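Long-range contacts in beta-ketoacyl-[acyl-carrier-protein] synthase FabY (Pseudomonas aeruginosa, PDB 4CW4), which catalyses the condensation of acetyl-CoA with malonyl-ACP to give acetoacetyl-ACP, the primer with which fatty acid synthesis begins: residues 447-458 against 509-517; 466-474 against 498-506. All blocks are in the same frame, centred on the assembly; numbering follows the deposited sequence.

Contact 1. Residues 447-458 against 509-517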
# COMPACT_ATOMS: atom_id res chain seq x y z
N ARG A 447 -13.96 22.25 -5.63
CA ARG A 447 -14.56 22.89 -6.80
C ARG A 447 -13.81 24.16 -7.16
O ARG A 447 -13.65 24.48 -8.32
CB ARG A 447 -16.06 23.15 -6.59
CG ARG A 447 -16.38 24.27 -5.62
CD ARG A 447 -17.87 24.32 -5.29
NE ARG A 447 -18.21 25.56 -4.58
CZ ARG A 447 -19.06 25.67 -3.56
NH1 ARG A 447 -19.67 24.62 -3.06
NH2 ARG A 447 -19.28 26.86 -3.04
N VAL A 448 -13.32 24.87 -6.14
CA VAL A 448 -12.52 26.07 -6.36
C VAL A 448 -11.08 25.72 -6.77
O VAL A 448 -10.60 26.16 -7.82
CB VAL A 448 -12.52 26.99 -5.10
CG1 VAL A 448 -11.52 28.14 -5.25
CG2 VAL A 448 -13.91 27.52 -4.85
N THR A 449 -10.40 24.92 -5.94
CA THR A 449 -8.99 24.66 -6.21
C THR A 449 -8.75 23.89 -7.51
O THR A 449 -7.81 24.19 -8.24
CB THR A 449 -8.29 23.92 -5.06
OG1 THR A 449 -8.93 22.66 -4.78
CG2 THR A 449 -8.31 24.76 -3.85
N GLU A 450 -9.60 22.91 -7.83
CA GLU A 450 -9.42 22.16 -9.06
C GLU A 450 -9.77 22.98 -10.27
O GLU A 450 -9.06 22.94 -11.27
CB GLU A 450 -10.21 20.84 -9.07
CG GLU A 450 -9.80 19.99 -10.27
CD GLU A 450 -10.48 18.63 -10.40
OE1 GLU A 450 -11.56 18.41 -9.80
OE2 GLU A 450 -9.98 17.80 -11.18
N SER A 451 -10.86 23.73 -10.23
CA SER A 451 -11.19 24.55 -11.38
C SER A 451 -10.11 25.61 -11.64
O SER A 451 -9.80 25.91 -12.78
CB SER A 451 -12.58 25.18 -11.24
OG SER A 451 -12.65 26.16 -10.21
N GLU A 452 -9.53 26.16 -10.58
CA GLU A 452 -8.46 27.13 -10.76
C GLU A 452 -7.25 26.50 -11.45
O GLU A 452 -6.67 27.10 -12.33
CB GLU A 452 -8.05 27.76 -9.43
CG GLU A 452 -6.94 28.75 -9.59
CD GLU A 452 -6.80 29.67 -8.40
OE1 GLU A 452 -7.34 29.35 -7.33
OE2 GLU A 452 -6.14 30.71 -8.56
N ILE A 453 -6.87 25.29 -11.04
CA ILE A 453 -5.78 24.59 -11.73
C ILE A 453 -6.11 24.36 -13.21
O ILE A 453 -5.31 24.66 -14.09
CB ILE A 453 -5.51 23.24 -11.07
CG1 ILE A 453 -4.92 23.46 -9.69
CG2 ILE A 453 -4.57 22.39 -11.92
CD1 ILE A 453 -4.97 22.24 -8.79
N LEU A 454 -7.28 23.80 -13.50
CA LEU A 454 -7.62 23.52 -14.89
C LEU A 454 -7.70 24.79 -15.74
O LEU A 454 -7.22 24.84 -16.86
CB LEU A 454 -8.93 22.74 -15.00
CG LEU A 454 -8.96 21.40 -14.28
CD1 LEU A 454 -10.35 20.79 -14.35
CD2 LEU A 454 -7.92 20.44 -14.85
N ASP A 455 -8.30 25.83 -15.17
CA ASP A 455 -8.42 27.10 -15.87
C ASP A 455 -7.04 27.69 -16.18
O ASP A 455 -6.81 28.20 -17.28
CB ASP A 455 -9.22 28.07 -15.01
CG ASP A 455 -9.73 29.25 -15.78
OD1 ASP A 455 -10.34 29.07 -16.87
OD2 ASP A 455 -9.54 30.37 -15.28
N ARG A 456 -6.12 27.61 -15.23
CA ARG A 456 -4.81 28.21 -15.43
C ARG A 456 -3.92 27.39 -16.39
O ARG A 456 -3.13 27.96 -17.15
CB ARG A 456 -4.13 28.43 -14.09
CG ARG A 456 -4.85 29.47 -13.24
CD ARG A 456 -4.06 29.76 -11.98
NE ARG A 456 -2.75 30.31 -12.32
CZ ARG A 456 -1.71 30.35 -11.50
NH1 ARG A 456 -1.80 29.87 -10.28
NH2 ARG A 456 -0.56 30.86 -11.93
N VAL A 457 -4.05 26.07 -16.38
CA VAL A 457 -3.36 25.25 -17.36
C VAL A 457 -3.97 25.49 -18.75
O VAL A 457 -3.24 25.62 -19.74
CB VAL A 457 -3.38 23.77 -16.99
CG1 VAL A 457 -2.85 22.92 -18.11
CG2 VAL A 457 -2.57 23.55 -15.73
N ALA A 458 -5.29 25.56 -18.84
CA ALA A 458 -5.94 25.91 -20.10
C ALA A 458 -5.39 27.21 -20.67
O ALA A 458 -5.11 27.31 -21.86
CB ALA A 458 -7.44 26.01 -19.91
N ALA A 509 -21.36 26.25 -9.16
CA ALA A 509 -21.28 27.20 -8.05
C ALA A 509 -20.61 28.51 -8.47
O ALA A 509 -19.70 28.52 -9.31
CB ALA A 509 -20.55 26.60 -6.84
N ASP A 510 -21.04 29.60 -7.85
CA ASP A 510 -20.56 30.93 -8.20
C ASP A 510 -19.06 31.11 -8.04
O ASP A 510 -18.48 31.96 -8.68
CB ASP A 510 -21.28 31.99 -7.37
CG ASP A 510 -22.76 32.02 -7.62
OD1 ASP A 510 -23.16 32.64 -8.63
OD2 ASP A 510 -23.52 31.42 -6.83
N ASP A 511 -18.42 30.32 -7.18
CA ASP A 511 -16.99 30.50 -6.92
C ASP A 511 -16.09 29.62 -7.79
O ASP A 511 -14.88 29.65 -7.65
CB ASP A 511 -16.65 30.34 -5.43
CG ASP A 511 -17.03 28.98 -4.86
OD1 ASP A 511 -17.37 28.06 -5.64
OD2 ASP A 511 -16.95 28.83 -3.60
N VAL A 512 -16.68 28.84 -8.70
CA VAL A 512 -15.89 28.00 -9.58
C VAL A 512 -15.27 28.85 -10.69
O VAL A 512 -15.92 29.73 -11.25
CB VAL A 512 -16.76 26.89 -10.16
CG1 VAL A 512 -16.05 26.16 -11.29
CG2 VAL A 512 -17.17 25.91 -9.05
N HIS A 513 -14.01 28.57 -11.01
CA HIS A 513 -13.29 29.29 -12.06
C HIS A 513 -13.62 28.65 -13.42
O HIS A 513 -13.23 27.51 -13.66
CB HIS A 513 -11.79 29.22 -11.81
CG HIS A 513 -11.35 29.88 -10.55
ND1 HIS A 513 -10.13 30.53 -10.44
CD2 HIS A 513 -11.92 29.96 -9.32
CE1 HIS A 513 -9.99 30.99 -9.21
NE2 HIS A 513 -11.06 30.66 -8.51
N GLN A 514 -14.31 29.38 -14.29
CA GLN A 514 -14.88 28.81 -15.50
C GLN A 514 -14.43 29.43 -16.81
O GLN A 514 -14.90 28.99 -17.85
CB GLN A 514 -16.41 29.01 -15.50
CG GLN A 514 -17.13 28.28 -14.46
CD GLN A 514 -18.60 28.24 -14.71
OE1 GLN A 514 -19.37 29.01 -14.13
NE2 GLN A 514 -19.01 27.29 -15.54
N GLN A 515 -13.60 30.47 -16.78
CA GLN A 515 -13.41 31.26 -18.00
C GLN A 515 -13.06 30.38 -19.21
O GLN A 515 -13.59 30.59 -20.29
CB GLN A 515 -12.38 32.40 -17.84
CG GLN A 515 -12.32 33.29 -19.11
CD GLN A 515 -11.31 34.43 -19.05
OE1 GLN A 515 -10.70 34.72 -18.01
NE2 GLN A 515 -11.14 35.09 -20.18
N ARG A 516 -12.16 29.41 -19.01
CA ARG A 516 -11.70 28.54 -20.10
C ARG A 516 -12.22 27.11 -20.04
O ARG A 516 -11.73 26.26 -20.77
CB ARG A 516 -10.17 28.55 -20.13
CG ARG A 516 -9.62 29.84 -20.73
CD ARG A 516 -8.35 30.31 -20.08
NE ARG A 516 -8.59 30.83 -18.73
CZ ARG A 516 -8.29 32.06 -18.29
NH1 ARG A 516 -7.76 32.97 -19.10
NH2 ARG A 516 -8.55 32.37 -17.03
N LEU A 517 -13.23 26.85 -19.20
CA LEU A 517 -13.77 25.51 -19.01
C LEU A 517 -15.22 25.44 -19.45
O LEU A 517 -15.97 26.42 -19.33
CB LEU A 517 -13.70 25.08 -17.54
CG LEU A 517 -12.36 25.21 -16.81
CD1 LEU A 517 -12.45 24.73 -15.37
CD2 LEU A 517 -11.25 24.46 -17.53
O HOH W 1 -19.99 29.64 -4.54
O HOH W 2 -11.87 31.82 -14.80
O HOH W 3 -8.48 30.68 -12.77
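Asp455 OD1 takes two hydrogen bonds from a single residue, Arg516, one from its backbone and one from its side chain. The amide N of Arg516 meets Asp455 OD1 at 2.8 Å, nearly in line with the C-O bond, while NE of the same arginine comes to this oxygen from above the carboxylate plane at 3.1 Å. The grip is completed by NH2 of Arg516, 2.8 Å from Asp455 OD2 and almost straight at 174°. This makes a side-on salt bridge whose guanidinium and carboxylate planes are 50° apart. Two waters also donate to OD2, one reaching on to Gln515 N and the other to His513 ND1, so both oxygens have several partners, which would tend to stabilise the negative charge. Asp455 belongs to helix 444-461 of the ketosynthase (thiolase-like) fold, and the partner is the loop 509-517, which runs along the outside of that helix and leads into strand 517-519. One turn earlier in the helix, Ser451 OG, set between its own backbone N and carbonyl carbon (chi1 68°), donates to Arg447 O at 2.7 Å and at the same time accepts from His513 N at 2.9 Å, linking helix backbone to loop backbone. The His513 ring carries Glu452 CB over one face, a CH-pi contact 3.9 Å from the centroid, with the two side chains lying side by side; His608 of the second subunit packs on Glu452. At the other end Arg447, extended from CG to NE, grips Asp511 side-on: NE meets OD1 on its syn side at 2.8 Å, and NH2 reaches OD2 from a more tilted direction. Ala509 CB lies over one face of that guanidinium, whereas NH1 bonds to Asn358. An apolar contact adds to these bonds: Leu517 CD2 rests against Leu454 CB at 3.8 Å.

Contact 2. Residues 466-474 against 498-506; sequences WPVTAVKAY and ILPGIKTID
Two first torsions bring the hydroxyls of 466-474 to carbonyls of 498-506: in Thr469, OG1 stands opposite the backbone N (chi1 -172°), which directs the hydroxyl at Pro500, and in Tyr474, CG stands opposite the carbonyl carbon (chi1 -62°), and the phenol reaches Gly501. Thr469 OG1 donates to Pro500 O at 2.7 Å, approaching 26° out of the carbonyl plane. Tyr474 OH makes a weak bond of 2.8 Å to Gly501 O and accepts one of 3.2 Å from Lys503 NZ, which lies at the ring edge, near its plane. That ammonium is also bound by Glu36 and Asp523 in salt bridges, so the phenol oxygen sits beside a charge already paired with carboxylates. Gly501 O receives a second bond, from a water that also accepts from Ala470 N, tying the two backbones together beside Ala470. In the ketosynthase C-terminal domain strand 466-469 runs between and parallel to 434-437 and 517-519; after this strand the chain turns through Ala470 and Val471 toward the predicted active-site residue His477, and 498-506 follows helix 482-496 back along this turn. Apolar contacts accompany the polar bonds. Leu499 CD2 meets Pro467 CB at 3.6 Å, and its other methyl, CD1, lies alongside Thr469 CB. Ile502 divides its branches, CD1 against Ala470 CB and CG2 against Ala473 CB, each at 3.9 Å. The tyrosine ring and Pro500 cross at about a right angle, with Pro500 CB 3.9 Å from Tyr474 CE2. Thr504 points its CG2 methyl to Ala473 O, while its hydroxyl bonds to Ser352.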
# COMPACT_ATOMS: atom_id res chain seq x y z
N TRP A 466 -12.77 24.14 -22.47
CA TRP A 466 -12.20 22.81 -22.22
C TRP A 466 -13.26 21.95 -21.58
O TRP A 466 -13.69 22.24 -20.46
CB TRP A 466 -11.01 22.91 -21.28
CG TRP A 466 -9.94 21.85 -21.41
CD1 TRP A 466 -9.82 20.89 -22.36
CD2 TRP A 466 -8.83 21.69 -20.53
NE1 TRP A 466 -8.69 20.13 -22.13
CE2 TRP A 466 -8.06 20.61 -21.01
CE3 TRP A 466 -8.41 22.36 -19.38
CZ2 TRP A 466 -6.88 20.19 -20.38
CZ3 TRP A 466 -7.25 21.95 -18.75
CH2 TRP A 466 -6.49 20.87 -19.26
N PRO A 467 -13.70 20.89 -22.26
CA PRO A 467 -14.81 20.13 -21.68
C PRO A 467 -14.38 19.35 -20.45
O PRO A 467 -13.33 18.67 -20.44
CB PRO A 467 -15.24 19.19 -22.82
CG PRO A 467 -14.67 19.83 -24.06
CD PRO A 467 -13.39 20.46 -23.64
N VAL A 468 -15.22 19.44 -19.42
CA VAL A 468 -15.00 18.81 -18.13
C VAL A 468 -16.17 17.90 -17.77
O VAL A 468 -17.34 18.28 -17.89
CB VAL A 468 -14.81 19.88 -17.02
CG1 VAL A 468 -14.70 19.24 -15.63
CG2 VAL A 468 -13.61 20.76 -17.29
N THR A 469 -15.86 16.70 -17.30
CA THR A 469 -16.85 15.76 -16.80
C THR A 469 -16.39 15.24 -15.43
O THR A 469 -15.21 15.37 -15.09
CB THR A 469 -17.09 14.63 -17.82
OG1 THR A 469 -18.19 13.80 -17.42
CG2 THR A 469 -15.84 13.78 -18.03
N ALA A 470 -17.32 14.71 -14.64
CA ALA A 470 -17.04 14.33 -13.25
C ALA A 470 -17.78 13.04 -12.87
O ALA A 470 -18.95 13.06 -12.52
CB ALA A 470 -17.39 15.46 -12.31
N VAL A 471 -17.08 11.92 -12.97
CA VAL A 471 -17.72 10.62 -12.83
C VAL A 471 -18.28 10.42 -11.41
O VAL A 471 -19.23 9.66 -11.23
CB VAL A 471 -16.74 9.48 -13.19
CG1 VAL A 471 -15.73 9.26 -12.05
CG2 VAL A 471 -17.49 8.20 -13.53
N LYS A 472 -17.72 11.11 -10.42
CA LYS A 472 -18.17 10.92 -9.03
C LYS A 472 -19.59 11.41 -8.81
O LYS A 472 -20.24 11.04 -7.83
CB LYS A 472 -17.22 11.60 -8.03
CG LYS A 472 -15.81 10.97 -7.99
CD LYS A 472 -14.89 11.72 -7.03
CE LYS A 472 -13.47 11.15 -7.02
NZ LYS A 472 -12.82 11.20 -8.36
N ALA A 473 -20.10 12.23 -9.72
CA ALA A 473 -21.51 12.63 -9.64
C ALA A 473 -22.42 11.40 -9.72
O ALA A 473 -23.49 11.35 -9.08
CB ALA A 473 -21.85 13.58 -10.77
N TYR A 474 -22.00 10.44 -10.54
CA TYR A 474 -22.76 9.21 -10.76
C TYR A 474 -22.47 8.11 -9.74
O TYR A 474 -23.41 7.47 -9.25
CB TYR A 474 -22.48 8.65 -12.16
CG TYR A 474 -22.89 9.56 -13.28
CD1 TYR A 474 -24.22 9.60 -13.69
CD2 TYR A 474 -21.97 10.37 -13.94
CE1 TYR A 474 -24.63 10.41 -14.73
CE2 TYR A 474 -22.39 11.21 -14.98
CZ TYR A 474 -23.72 11.22 -15.37
OH TYR A 474 -24.15 12.02 -16.40
N ILE A 498 -20.08 10.70 -26.50
CA ILE A 498 -20.90 11.42 -25.54
C ILE A 498 -20.06 11.76 -24.32
O ILE A 498 -19.41 10.87 -23.76
CB ILE A 498 -22.11 10.58 -25.06
CG1 ILE A 498 -23.01 10.18 -26.24
CG2 ILE A 498 -22.92 11.34 -24.01
CD1 ILE A 498 -23.98 9.08 -25.92
N LEU A 499 -20.08 13.04 -23.94
CA LEU A 499 -19.46 13.51 -22.70
C LEU A 499 -20.51 13.59 -21.60
O LEU A 499 -21.44 14.39 -21.70
CB LEU A 499 -18.85 14.89 -22.90
CG LEU A 499 -18.09 15.45 -21.71
CD1 LEU A 499 -16.77 14.72 -21.54
CD2 LEU A 499 -17.87 16.93 -21.91
N PRO A 500 -20.38 12.77 -20.54
CA PRO A 500 -21.47 12.76 -19.55
C PRO A 500 -21.58 14.09 -18.82
O PRO A 500 -20.57 14.67 -18.44
CB PRO A 500 -21.08 11.63 -18.60
CG PRO A 500 -20.11 10.81 -19.35
CD PRO A 500 -19.37 11.76 -20.23
N GLY A 501 -22.80 14.58 -18.65
CA GLY A 501 -23.02 15.78 -17.88
C GLY A 501 -22.88 15.54 -16.39
O GLY A 501 -22.85 14.40 -15.93
N ILE A 502 -22.81 16.62 -15.62
CA ILE A 502 -22.88 16.55 -14.16
C ILE A 502 -24.35 16.77 -13.82
O ILE A 502 -24.79 17.90 -13.56
CB ILE A 502 -21.97 17.59 -13.48
CG1 ILE A 502 -20.55 17.52 -14.07
CG2 ILE A 502 -21.97 17.34 -11.97
CD1 ILE A 502 -19.57 18.50 -13.46
N LYS A 503 -25.13 15.70 -13.86
CA LYS A 503 -26.60 15.85 -13.87
C LYS A 503 -27.17 16.17 -12.51
O LYS A 503 -28.33 16.58 -12.40
CB LYS A 503 -27.26 14.61 -14.45
CG LYS A 503 -26.90 14.40 -15.89
CD LYS A 503 -27.56 13.18 -16.49
CE LYS A 503 -27.05 13.01 -17.88
NZ LYS A 503 -26.76 11.61 -18.17
N THR A 504 -26.37 15.99 -11.46
CA THR A 504 -26.83 16.23 -10.11
C THR A 504 -26.83 17.70 -9.71
O THR A 504 -27.41 18.05 -8.68
CB THR A 504 -25.93 15.50 -9.13
OG1 THR A 504 -24.58 15.88 -9.39
CG2 THR A 504 -26.07 13.99 -9.28
N ILE A 505 -26.20 18.57 -10.50
CA ILE A 505 -26.14 20.00 -10.17
C ILE A 505 -27.11 20.80 -11.02
O ILE A 505 -27.44 20.41 -12.15
CB ILE A 505 -24.69 20.58 -10.25
CG1 ILE A 505 -24.21 20.72 -11.69
CG2 ILE A 505 -23.74 19.71 -9.42
CD1 ILE A 505 -22.87 21.43 -11.80
N ASP A 506 -27.55 21.93 -10.50
CA ASP A 506 -28.46 22.79 -11.25
C ASP A 506 -27.76 23.87 -11.99
O ASP A 506 -28.28 24.41 -12.97
CB ASP A 506 -29.48 23.40 -10.31
CG ASP A 506 -30.49 22.39 -9.88
OD1 ASP A 506 -31.01 21.72 -10.78
OD2 ASP A 506 -30.71 22.22 -8.66
O HOH W 4 -20.22 13.87 -14.78

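Both contacts lie in one ketosynthase region, and both use the chain between helix 482-496 and strand 517-519: its start serves contact 2, its end contact 1. Contact 1 is partly buried, on the outside of helix 444-461 and close to the second subunit, and relies on charged pairs and waters. Contact 2 is buried nearer the chain's centre, where ordinary apolar contacts go with two hydroxyl-to-carbonyl bonds, one of them weak, and the lysine that takes part, Lys503, meets its carboxylates outside the two segments. The two sites join at Trp466, whose N probably bonds to Arg516 O at 2.9 Å while its indole packs against Leu454, Ala458 and Leu517.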